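PDB 4EHU: 2-hydroxyisocaproyl-CoA dehydratase activator from Clostridium difficile, which transfers one electron to 2-hydroxyisocaproyl-CoA dehydratase as it hydrolyses ATP, activating that enzyme for the reductive branch of L-leucine fermentation. Local coordinates for residues M4-G9 with R41-L46; A12-I17 with P240-A245; M152-E157 with I182-A187. All coordinates share one frame; numbering follows the deposited sequence. Where two conformers were deposited one is given.

Contact 1 (M4-G9 with R41-L46); sequences MGLDIG and RVLEKL. With ANP (phosphoaminophosphonic acid-adenylate ester), chain D.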
loop_
_atom_site.group_PDB
_atom_site.type_symbol
_atom_site.label_atom_id
_atom_site.label_comp_id
_atom_site.label_asym_id
_atom_site.label_seq_id
_atom_site.Cartn_x
_atom_site.Cartn_y
_atom_site.Cartn_z
ATOM N N MET A 4 9.311 -5.903 -34.617
ATOM C CA MET A 4 8.266 -5.952 -33.599
ATOM C C MET A 4 8.829 -5.649 -32.219
ATOM O O MET A 4 9.921 -6.088 -31.879
ATOM C CB MET A 4 7.627 -7.340 -33.578
ATOM C CG MET A 4 6.471 -7.468 -32.606
ATOM S SD MET A 4 5.645 -9.062 -32.739
ATOM C CE MET A 4 4.533 -8.761 -34.110
ATOM N N GLY A 5 8.059 -4.891 -31.439
ATOM C CA GLY A 5 8.349 -4.629 -30.039
ATOM C C GLY A 5 7.226 -5.173 -29.166
ATOM O O GLY A 5 6.055 -5.005 -29.487
ATOM N N LEU A 6 7.590 -5.851 -28.083
ATOM C CA LEU A 6 6.626 -6.352 -27.111
ATOM C C LEU A 6 6.991 -5.775 -25.758
ATOM O O LEU A 6 8.153 -5.797 -25.379
ATOM C CB LEU A 6 6.663 -7.879 -27.041
ATOM C CG LEU A 6 6.153 -8.635 -28.266
ATOM C CD1 LEU A 6 6.392 -10.128 -28.086
ATOM C CD2 LEU A 6 4.680 -8.344 -28.505
ATOM N N ASP A 7 6.005 -5.255 -25.039
ATOM C CA ASP A 7 6.210 -4.711 -23.699
ATOM C C ASP A 7 5.280 -5.474 -22.760
ATOM O O ASP A 7 4.074 -5.281 -22.763
ATOM C CB ASP A 7 5.926 -3.194 -23.702
ATOM C CG ASP A 7 5.936 -2.563 -22.296
ATOM O OD1 ASP A 7 6.188 -3.243 -21.277
ATOM O OD2 ASP A 7 5.676 -1.353 -22.222
ATOM N N ILE A 8 5.847 -6.389 -21.990
ATOM C CA ILE A 8 5.061 -7.238 -21.117
ATOM C C ILE A 8 5.186 -6.709 -19.703
ATOM O O ILE A 8 6.155 -6.988 -19.006
ATOM C CB ILE A 8 5.546 -8.697 -21.193
ATOM C CG1 ILE A 8 5.586 -9.146 -22.655
ATOM C CG2 ILE A 8 4.634 -9.592 -20.374
ATOM C CD1 ILE A 8 6.344 -10.458 -22.875
ATOM N N GLY A 9 4.219 -5.898 -19.288
ATOM C CA GLY A 9 4.312 -5.277 -17.984
ATOM C C GLY A 9 3.604 -6.095 -16.929
ATOM O O GLY A 9 3.172 -7.217 -17.187
ATOM N N ARG A 41 -1.724 -13.495 -26.910
ATOM C CA ARG A 41 -2.911 -12.852 -27.448
ATOM C C ARG A 41 -2.556 -11.580 -28.215
ATOM O O ARG A 41 -3.168 -11.266 -29.235
ATOM C CB ARG A 41 -3.887 -12.543 -26.318
ATOM C CG ARG A 41 -4.332 -13.778 -25.550
ATOM C CD ARG A 41 -5.150 -13.405 -24.331
ATOM N NE ARG A 41 -6.275 -12.547 -24.685
ATOM C CZ ARG A 41 -7.080 -11.961 -23.805
ATOM N NH1 ARG A 41 -8.077 -11.195 -24.227
ATOM N NH2 ARG A 41 -6.888 -12.141 -22.504
ATOM N N VAL A 42 -1.563 -10.848 -27.722
ATOM C CA VAL A 42 -1.085 -9.655 -28.406
ATOM C C VAL A 42 -0.571 -10.048 -29.789
ATOM O O VAL A 42 -0.909 -9.430 -30.796
ATOM C CB VAL A 42 0.040 -8.973 -27.594
ATOM C CG1 VAL A 42 0.765 -7.940 -28.425
ATOM C CG2 VAL A 42 -0.527 -8.339 -26.334
ATOM N N LEU A 43 0.233 -11.097 -29.829
ATOM C CA LEU A 43 0.813 -11.575 -31.073
ATOM C C LEU A 43 -0.255 -11.985 -32.076
ATOM O O LEU A 43 -0.177 -11.627 -33.250
ATOM C CB LEU A 43 1.731 -12.760 -30.791
ATOM C CG LEU A 43 3.056 -12.400 -30.122
ATOM C CD1 LEU A 43 3.794 -13.662 -29.697
ATOM C CD2 LEU A 43 3.896 -11.573 -31.076
ATOM N N GLU A 44 -1.245 -12.742 -31.617
ATOM C CA GLU A 44 -2.340 -13.166 -32.480
ATOM C C GLU A 44 -2.985 -11.969 -33.161
ATOM O O GLU A 44 -3.306 -12.020 -34.343
ATOM C CB GLU A 44 -3.405 -13.912 -31.679
ATOM C CG GLU A 44 -2.952 -15.245 -31.136
ATOM C CD GLU A 44 -3.951 -15.834 -30.160
ATOM O OE1 GLU A 44 -5.124 -15.405 -30.176
ATOM O OE2 GLU A 44 -3.560 -16.719 -29.373
ATOM N N LYS A 45 -3.179 -10.889 -32.413
ATOM C CA LYS A 45 -3.884 -9.730 -32.943
ATOM C C LYS A 45 -3.027 -8.911 -33.900
ATOM O O LYS A 45 -3.526 -8.418 -34.905
ATOM C CB LYS A 45 -4.406 -8.855 -31.809
ATOM C CG LYS A 45 -5.499 -9.529 -31.006
ATOM C CD LYS A 45 -6.519 -8.530 -30.500
ATOM C CE LYS A 45 -7.725 -9.230 -29.904
ATOM N NZ LYS A 45 -8.381 -10.133 -30.889
ATOM N N LEU A 46 -1.744 -8.760 -33.594
ATOM C CA LEU A 46 -0.839 -8.083 -34.515
ATOM C C LEU A 46 -0.783 -8.814 -35.847
ATOM O O LEU A 46 -0.833 -8.185 -36.901
ATOM C CB LEU A 46 0.564 -7.989 -33.923
ATOM C CG LEU A 46 0.595 -7.157 -32.641
ATOM C CD1 LEU A 46 1.959 -7.273 -31.990
ATOM C CD2 LEU A 46 0.242 -5.705 -32.922
HETATM P PG ANP D . 4.336 -1.714 -15.012
HETATM O O1G ANP D . 5.075 -3.040 -14.882
HETATM O O2G ANP D . 5.015 -0.835 -16.031
HETATM O O3G ANP D . 4.126 -1.039 -13.713
HETATM P PB ANP D . 2.209 -2.098 -17.136
HETATM O O1B ANP D . 1.512 -3.381 -17.507
HETATM O O2B ANP D . 3.255 -1.582 -18.126
HETATM N N3B ANP D . 2.783 -2.247 -15.511
HETATM P PA ANP D . 0.452 -0.064 -18.239
HETATM O O1A ANP D . 0.049 -0.993 -19.330
HETATM O O2A ANP D . 1.415 1.075 -18.490
HETATM O O3A ANP D . 1.079 -0.930 -17.020
HETATM O "O5'" ANP D . -0.820 0.567 -17.486
HETATM C "C5'" ANP D . -1.763 -0.283 -16.825
HETATM C "C4'" ANP D . -2.934 0.567 -16.343
HETATM O "O4'" ANP D . -3.331 1.691 -17.115
HETATM C "C3'" ANP D . -4.030 0.091 -15.408
HETATM O "O3'" ANP D . -3.512 -0.170 -14.096
HETATM C "C2'" ANP D . -5.047 1.236 -15.484
HETATM O "O2'" ANP D . -5.088 2.019 -14.278
HETATM C "C1'" ANP D . -4.611 2.129 -16.645
HETATM N N9 ANP D . -5.504 2.056 -17.816
HETATM C C8 ANP D . -5.594 1.047 -18.706
HETATM N N7 ANP D . -6.482 1.349 -19.686
HETATM C C5 ANP D . -6.957 2.588 -19.407
HETATM C C6 ANP D . -7.905 3.516 -20.028
HETATM N N6 ANP D . -8.551 3.144 -21.159
HETATM N N1 ANP D . -8.105 4.717 -19.429
HETATM C C2 ANP D . -7.464 5.086 -18.311
HETATM N N3 ANP D . -6.590 4.283 -17.684
HETATM C C4 ANP D . -6.302 3.056 -18.186
#
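M4 and L6, on the first strand of an actin-type ATPase domain, pack against V42, L43 and L46 of helix 38-50, which lies over one face of the sheet. The segment axes come within 10.6 Å and make an angle of 150°, the helix running nearly against the strand. M4 turns its CG away from its own N, and a bend at chi3 (-83°) brings the methyl round toward the helix. Its SD meets L43 CD2 at 3.5 Å, while CE reaches L46 CD1 at 3.7 Å; one flexible thioether thus touches two leucines a helical turn apart. L43 CD2 is shared, for L6 CD1 lies 4.2 Å from it with the two side chains crossing at about a right angle. The other branch of L6 slides past the valine, CD2 standing 3.9 Å from V42 CG1. G5, between M4 and L6, takes no part in the contact with the helix; its backbone pairs with V16 of strand 13-19. Further cover comes from Y70, which touches L6 and L43, and from I30, which touches V42. At its far end the strand passes into the nucleotide site, where G9, having no side chain, lets its CA lie 3.4 Å from ANP O1B. R41, E44 and K45 occupy the outer side of the helix, so its polar and apolar residues are sorted by face. No hydrogen bond crosses the contact: the strand spends its backbone polar groups on neighbouring strands, and fitted, nondirectional contact between branched chains and a thioether holds helix to sheet.

Contact 2 (A12-I17 with P240-A245); sequences ASKGVI and PQLTGA. With ANP (phosphoaminophosphonic acid-adenylate ester), chain D.
The alpha-phosphate oxygen O1A of ANP is gripped from both segments: K14 NZ reaches it at 2.8 Å, and Q241 NE2 at 2.9 Å through a nearly straight N-H...O angle of 170°. The lysine ammonium is equally busy, since NZ also bonds ANP O2B at 2.8 Å and A12 O at 2.9 Å. It meets that carbonyl from above its plane, 54° out of it. Bends at chi2 and chi3 fold the lysine chain across the backbone of Q241, with CG 3.4 Å from Q241 O. A lysine suits this place because its charge can bridge two phosphates while its methylenes pack. The glutamine reaches in with an extended chain, and R218 holds its OE1, which fixes the amide so that NH2 faces the phosphate. A12, with its small methyl beside that NH2, leaves room for the ligand and gives its own N to ANP O1B. Away from the nucleotide the contact turns apolar: L242 CD2 lies 3.8 Å from K14 CB, and A245 CB sits 3.7 Å from V16 CG2, the short alanine letting helix 243-261 come close to the strand. Here the phosphate-binding hairpin between strands 2-8 and 13-19 meets the chain returning from the other lobe, an arrangement characteristic of the nucleotide cleft of the actin-like ATPases.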
loop_
_atom_site.group_PDB
_atom_site.type_symbol
_atom_site.label_atom_id
_atom_site.label_comp_id
_atom_site.label_asym_id
_atom_site.label_seq_id
_atom_site.Cartn_x
_atom_site.Cartn_y
_atom_site.Cartn_z
ATOM N N ALA A 12 -0.484 -5.185 -18.312
ATOM C CA ALA A 12 -0.930 -5.331 -19.682
ATOM C C ALA A 12 0.217 -5.676 -20.610
ATOM O O ALA A 12 1.364 -5.317 -20.346
ATOM C CB ALA A 12 -1.601 -4.051 -20.160
ATOM N N SER A 13 -0.118 -6.366 -21.693
ATOM C CA SER A 13 0.853 -6.696 -22.729
ATOM C C SER A 13 0.622 -5.801 -23.925
ATOM O O SER A 13 -0.509 -5.659 -24.409
ATOM C CB SER A 13 0.729 -8.160 -23.152
ATOM O OG SER A 13 1.055 -9.007 -22.073
ATOM N N LYS A 14 1.702 -5.203 -24.409
ATOM C CA LYS A 14 1.617 -4.265 -25.519
ATOM C C LYS A 14 2.533 -4.699 -26.645
ATOM O O LYS A 14 3.644 -5.171 -26.398
ATOM C CB LYS A 14 2.016 -2.860 -25.066
ATOM C CG LYS A 14 0.971 -2.145 -24.207
ATOM C CD LYS A 14 0.930 -2.667 -22.744
ATOM C CE LYS A 14 2.185 -2.268 -21.959
ATOM N NZ LYS A 14 2.084 -2.545 -20.486
ATOM N N GLY A 15 2.069 -4.545 -27.884
ATOM C CA GLY A 15 2.863 -4.909 -29.051
ATOM C C GLY A 15 2.764 -3.875 -30.158
ATOM O O GLY A 15 1.725 -3.245 -30.340
ATOM N N VAL A 16 3.851 -3.706 -30.901
ATOM C CA VAL A 16 3.878 -2.813 -32.058
ATOM C C VAL A 16 4.618 -3.518 -33.180
ATOM O O VAL A 16 5.650 -4.140 -32.922
ATOM C CB VAL A 16 4.637 -1.505 -31.741
ATOM C CG1 VAL A 16 4.915 -0.731 -33.012
ATOM C CG2 VAL A 16 3.830 -0.637 -30.732
ATOM N N ILE A 17 4.079 -3.449 -34.400
ATOM C CA ILE A 17 4.843 -3.804 -35.591
ATOM C C ILE A 17 5.187 -2.510 -36.312
ATOM O O ILE A 17 4.308 -1.689 -36.605
ATOM C CB ILE A 17 4.066 -4.742 -36.550
ATOM C CG1 ILE A 17 3.807 -6.092 -35.879
ATOM C CG2 ILE A 17 4.859 -4.940 -37.851
ATOM C CD1 ILE A 17 3.076 -7.095 -36.749
ATOM N N PRO A 240 -0.028 6.590 -25.493
ATOM C CA PRO A 240 0.867 6.600 -24.323
ATOM C C PRO A 240 1.174 5.231 -23.737
ATOM O O PRO A 240 2.267 5.021 -23.227
ATOM C CB PRO A 240 0.082 7.423 -23.284
ATOM C CG PRO A 240 -1.360 7.279 -23.730
ATOM C CD PRO A 240 -1.309 7.277 -25.227
ATOM N N GLN A 241 0.232 4.302 -23.804
ATOM C CA GLN A 241 0.441 2.974 -23.217
ATOM C C GLN A 241 1.398 2.114 -24.057
ATOM O O GLN A 241 1.887 1.089 -23.597
ATOM C CB GLN A 241 -0.902 2.253 -23.068
ATOM C CG GLN A 241 -0.825 0.995 -22.217
ATOM C CD GLN A 241 -2.195 0.445 -21.903
ATOM O OE1 GLN A 241 -3.194 0.824 -22.535
ATOM N NE2 GLN A 241 -2.262 -0.442 -20.914
ATOM N N LEU A 242 1.673 2.563 -25.276
ATOM C CA LEU A 242 2.433 1.778 -26.244
ATOM C C LEU A 242 3.865 2.255 -26.482
ATOM O O LEU A 242 4.550 1.704 -27.360
ATOM C CB LEU A 242 1.689 1.796 -27.583
ATOM C CG LEU A 242 0.449 0.900 -27.650
ATOM C CD1 LEU A 242 -0.493 1.373 -28.747
ATOM C CD2 LEU A 242 0.840 -0.569 -27.852
ATOM N N THR A 243 4.331 3.259 -25.741
ATOM C CA THR A 243 5.648 3.822 -26.049
ATOM C C THR A 243 6.782 2.844 -25.768
ATOM O O THR A 243 7.840 2.907 -26.419
ATOM C CB THR A 243 5.918 5.125 -25.285
ATOM O OG1 THR A 243 5.600 4.948 -23.906
ATOM C CG2 THR A 243 5.034 6.268 -25.846
ATOM N N GLY A 244 6.557 1.946 -24.815
ATOM C CA GLY A 244 7.568 0.944 -24.483
ATOM C C GLY A 244 7.692 -0.045 -25.635
ATOM O O GLY A 244 8.797 -0.430 -26.043
ATOM N N ALA A 245 6.556 -0.492 -26.149
ATOM C CA ALA A 245 6.562 -1.418 -27.287
ATOM C C ALA A 245 7.130 -0.757 -28.537
ATOM O O ALA A 245 7.833 -1.401 -29.331
ATOM C CB ALA A 245 5.160 -1.944 -27.554
HETATM P PG ANP D . 4.336 -1.714 -15.012
HETATM O O1G ANP D . 5.075 -3.040 -14.882
HETATM O O2G ANP D . 5.015 -0.835 -16.031
HETATM O O3G ANP D . 4.126 -1.039 -13.713
HETATM P PB ANP D . 2.209 -2.098 -17.136
HETATM O O1B ANP D . 1.512 -3.381 -17.507
HETATM O O2B ANP D . 3.255 -1.582 -18.126
HETATM N N3B ANP D . 2.783 -2.247 -15.511
HETATM P PA ANP D . 0.452 -0.064 -18.239
HETATM O O1A ANP D . 0.049 -0.993 -19.330
HETATM O O2A ANP D . 1.415 1.075 -18.490
HETATM O O3A ANP D . 1.079 -0.930 -17.020
HETATM O "O5'" ANP D . -0.820 0.567 -17.486
HETATM C "C5'" ANP D . -1.763 -0.283 -16.825
HETATM C "C4'" ANP D . -2.934 0.567 -16.343
HETATM O "O4'" ANP D . -3.331 1.691 -17.115
HETATM C "C3'" ANP D . -4.030 0.091 -15.408
HETATM O "O3'" ANP D . -3.512 -0.170 -14.096
HETATM C "C2'" ANP D . -5.047 1.236 -15.484
HETATM O "O2'" ANP D . -5.088 2.019 -14.278
HETATM C "C1'" ANP D . -4.611 2.129 -16.645
HETATM N N9 ANP D . -5.504 2.056 -17.816
HETATM C C8 ANP D . -5.594 1.047 -18.706
HETATM N N7 ANP D . -6.482 1.349 -19.686
HETATM C C5 ANP D . -6.957 2.588 -19.407
HETATM C C6 ANP D . -7.905 3.516 -20.028
HETATM N N6 ANP D . -8.551 3.144 -21.159
HETATM N N1 ANP D . -8.105 4.717 -19.429
HETATM C C2 ANP D . -7.464 5.086 -18.311
HETATM N N3 ANP D . -6.590 4.283 -17.684
HETATM C C4 ANP D . -6.302 3.056 -18.186
#

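Contact 3 (M152-E157 with I182-A187); sequences MNSQNE and IEDIVA
S154, D184 and the inner carbons of E183 make the tight centre of this contact, whereas Q155, E157 and the E183 carboxylate form a looser, watery margin. S154 OG, anti to its own N (chi1 173°), donates to D184 OD1 at 2.7 Å and uses the anti lone pair of that oxygen. N156 N reaches the same OD1 at 3.1 Å from above the carboxylate plane, and Q155 N adds a weak third bond. One aspartate oxygen thereby draws together a serine hydroxyl and two successive backbone N-H groups of the loop, a role that suits a short acidic side chain in the first turn of a helix. A187 lets the loop settle close, its CB 3.3 Å from S154 OG. With chi1 near 58°, E183 CG lies between its own N and carbonyl carbon, 3.7 Å from N153 O, and CB packs on N153 CB. Toward solvent the fit slackens: E183 bends at chi2, and a water joins its OE1 to N153 ND2 by two weak bonds. Another water, 2.7 Å from D184 OD2, also accepts from Q155 N. E157 rests its CG on the backbone of A187 and sends OE1 to T191, one turn on. Behind this side, V186 packs on helix 147-151 and I185 on helix 165-177, setting the first turns of helix 182-204 between two helices and the loop that connects them.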
loop_
_atom_site.group_PDB
_atom_site.type_symbol
_atom_site.label_atom_id
_atom_site.label_comp_id
_atom_site.label_asym_id
_atom_site.label_seq_id
_atom_site.Cartn_x
_atom_site.Cartn_y
_atom_site.Cartn_z
ATOM N N MET A 152 -13.763 15.569 -14.980
ATOM C CA MET A 152 -13.943 16.897 -15.579
ATOM C C MET A 152 -15.075 17.667 -14.920
ATOM O O MET A 152 -15.066 18.911 -14.912
ATOM C CB MET A 152 -14.264 16.801 -17.079
ATOM C CG MET A 152 -13.190 16.130 -17.895
ATOM S SD MET A 152 -13.737 16.093 -19.615
ATOM C CE MET A 152 -12.196 15.661 -20.425
ATOM N N ASN A 153 -16.102 16.960 -14.445
ATOM C CA ASN A 153 -17.267 17.633 -13.868
ATOM C C ASN A 153 -17.078 18.096 -12.431
ATOM O O ASN A 153 -17.955 18.744 -11.871
ATOM C CB ASN A 153 -18.494 16.720 -13.916
ATOM C CG ASN A 153 -18.919 16.402 -15.330
ATOM O OD1 ASN A 153 -18.899 17.270 -16.202
ATOM N ND2 ASN A 153 -19.300 15.153 -15.566
ATOM N N SER A 154 -15.949 17.740 -11.817
ATOM C CA SER A 154 -15.699 18.100 -10.421
ATOM C C SER A 154 -15.554 19.611 -10.266
ATOM O O SER A 154 -14.828 20.263 -11.020
ATOM C CB SER A 154 -14.420 17.399 -9.925
ATOM O OG SER A 154 -14.065 17.866 -8.630
ATOM N N GLN A 155 -16.248 20.141 -9.267
ATOM C CA GLN A 155 -16.090 21.541 -8.885
ATOM C C GLN A 155 -15.557 21.672 -7.461
ATOM O O GLN A 155 -14.988 22.702 -7.106
ATOM C CB GLN A 155 -17.434 22.239 -8.982
ATOM C CG GLN A 155 -17.864 22.363 -10.452
ATOM C CD GLN A 155 -19.339 22.715 -10.565
ATOM O OE1 GLN A 155 -20.198 21.833 -10.673
ATOM N NE2 GLN A 155 -19.653 24.016 -10.499
ATOM N N ASN A 156 -15.757 20.668 -6.625
ATOM C CA ASN A 156 -15.228 20.757 -5.268
ATOM C C ASN A 156 -14.771 19.378 -4.801
ATOM O O ASN A 156 -15.469 18.633 -4.113
ATOM C CB ASN A 156 -16.222 21.404 -4.303
ATOM C CG ASN A 156 -16.625 22.829 -4.722
ATOM O OD1 ASN A 156 -16.074 23.838 -4.246
ATOM N ND2 ASN A 156 -17.594 22.907 -5.617
ATOM N N GLU A 157 -13.572 19.076 -5.252
ATOM C CA GLU A 157 -12.857 17.842 -4.956
ATOM C C GLU A 157 -12.986 17.431 -3.491
ATOM O O GLU A 157 -12.883 18.270 -2.595
ATOM C CB GLU A 157 -11.384 18.066 -5.283
ATOM C CG GLU A 157 -10.489 16.910 -4.960
ATOM C CD GLU A 157 -9.026 17.223 -5.219
ATOM O OE1 GLU A 157 -8.742 17.830 -6.241
ATOM O OE2 GLU A 157 -8.185 16.877 -4.370
ATOM N N ILE A 182 -19.966 11.835 -7.229
ATOM C CA ILE A 182 -18.968 10.913 -7.764
ATOM C C ILE A 182 -17.807 11.652 -8.433
ATOM O O ILE A 182 -16.654 11.269 -8.260
ATOM C CB ILE A 182 -19.596 9.882 -8.742
ATOM C CG1 ILE A 182 -18.566 8.824 -9.145
ATOM C CG2 ILE A 182 -20.167 10.561 -9.982
ATOM C CD1 ILE A 182 -18.086 7.990 -7.998
ATOM N N GLU A 183 -18.097 12.702 -9.200
ATOM C CA GLU A 183 -17.032 13.413 -9.884
ATOM C C GLU A 183 -16.038 14.043 -8.905
ATOM O O GLU A 183 -14.843 14.146 -9.216
ATOM C CB GLU A 183 -17.593 14.488 -10.832
ATOM C CG GLU A 183 -18.485 15.568 -10.149
ATOM C CD GLU A 183 -19.982 15.246 -10.145
ATOM O OE1 GLU A 183 -20.357 14.058 -10.129
ATOM O OE2 GLU A 183 -20.802 16.192 -10.151
ATOM N N ASP A 184 -16.518 14.480 -7.740
ATOM C CA ASP A 184 -15.617 15.045 -6.729
ATOM C C ASP A 184 -14.800 13.971 -6.014
ATOM O O ASP A 184 -13.674 14.224 -5.618
ATOM C CB ASP A 184 -16.407 15.870 -5.703
ATOM C CG ASP A 184 -16.990 17.143 -6.328
ATOM O OD1 ASP A 184 -16.303 17.717 -7.205
ATOM O OD2 ASP A 184 -18.134 17.547 -5.964
ATOM N N ILE A 185 -15.384 12.788 -5.856
ATOM C CA ILE A 185 -14.658 11.629 -5.311
ATOM C C ILE A 185 -13.557 11.232 -6.272
ATOM O O ILE A 185 -12.411 11.037 -5.869
ATOM C CB ILE A 185 -15.596 10.424 -5.075
ATOM C CG1 ILE A 185 -16.635 10.769 -4.002
ATOM C CG2 ILE A 185 -14.794 9.167 -4.651
ATOM C CD1 ILE A 185 -17.689 9.699 -3.837
ATOM N N VAL A 186 -13.898 11.141 -7.553
ATOM C CA VAL A 186 -12.904 10.812 -8.580
ATOM C C VAL A 186 -11.798 11.874 -8.661
ATOM O O VAL A 186 -10.617 11.516 -8.755
ATOM C CB VAL A 186 -13.557 10.632 -9.962
ATOM C CG1 VAL A 186 -12.490 10.426 -11.048
ATOM C CG2 VAL A 186 -14.527 9.455 -9.934
ATOM N N ALA A 187 -12.141 13.165 -8.623
ATOM C CA ALA A 187 -11.084 14.177 -8.652
ATOM C C ALA A 187 -10.133 13.973 -7.471
ATOM O O ALA A 187 -8.927 14.149 -7.628
ATOM C CB ALA A 187 -11.652 15.624 -8.639
HETATM O O HOH W 1 -20.358 13.233 -12.913
HETATM O O HOH W 2 -18.866 19.400 -7.832
HETATM O O HOH W 3 -20.418 18.930 -10.036
#

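Overall arrangement
Contacts 1 and 2 are buried in the same lobe and share a sheet: strands 2-8 and 13-19 pair through D7 N to K14 O. Helix 38-50 packs on strand 2-8 in contact 1, while contact 2 brings the start of helix 243-261 against strand 13-19, and both reach ANP. Their chemistry differs by location, contact 1 being apolar throughout its interface and contact 2 passing from alkyl packing to charged phosphate bonds. Contact 3 is a surface loop-helix contact, its centre about 36 Å from that of contact 1, built on one aspartate oxygen that accepts from a serine and the loop backbone, with water at its margin. In sequence it is nested inside contact 2.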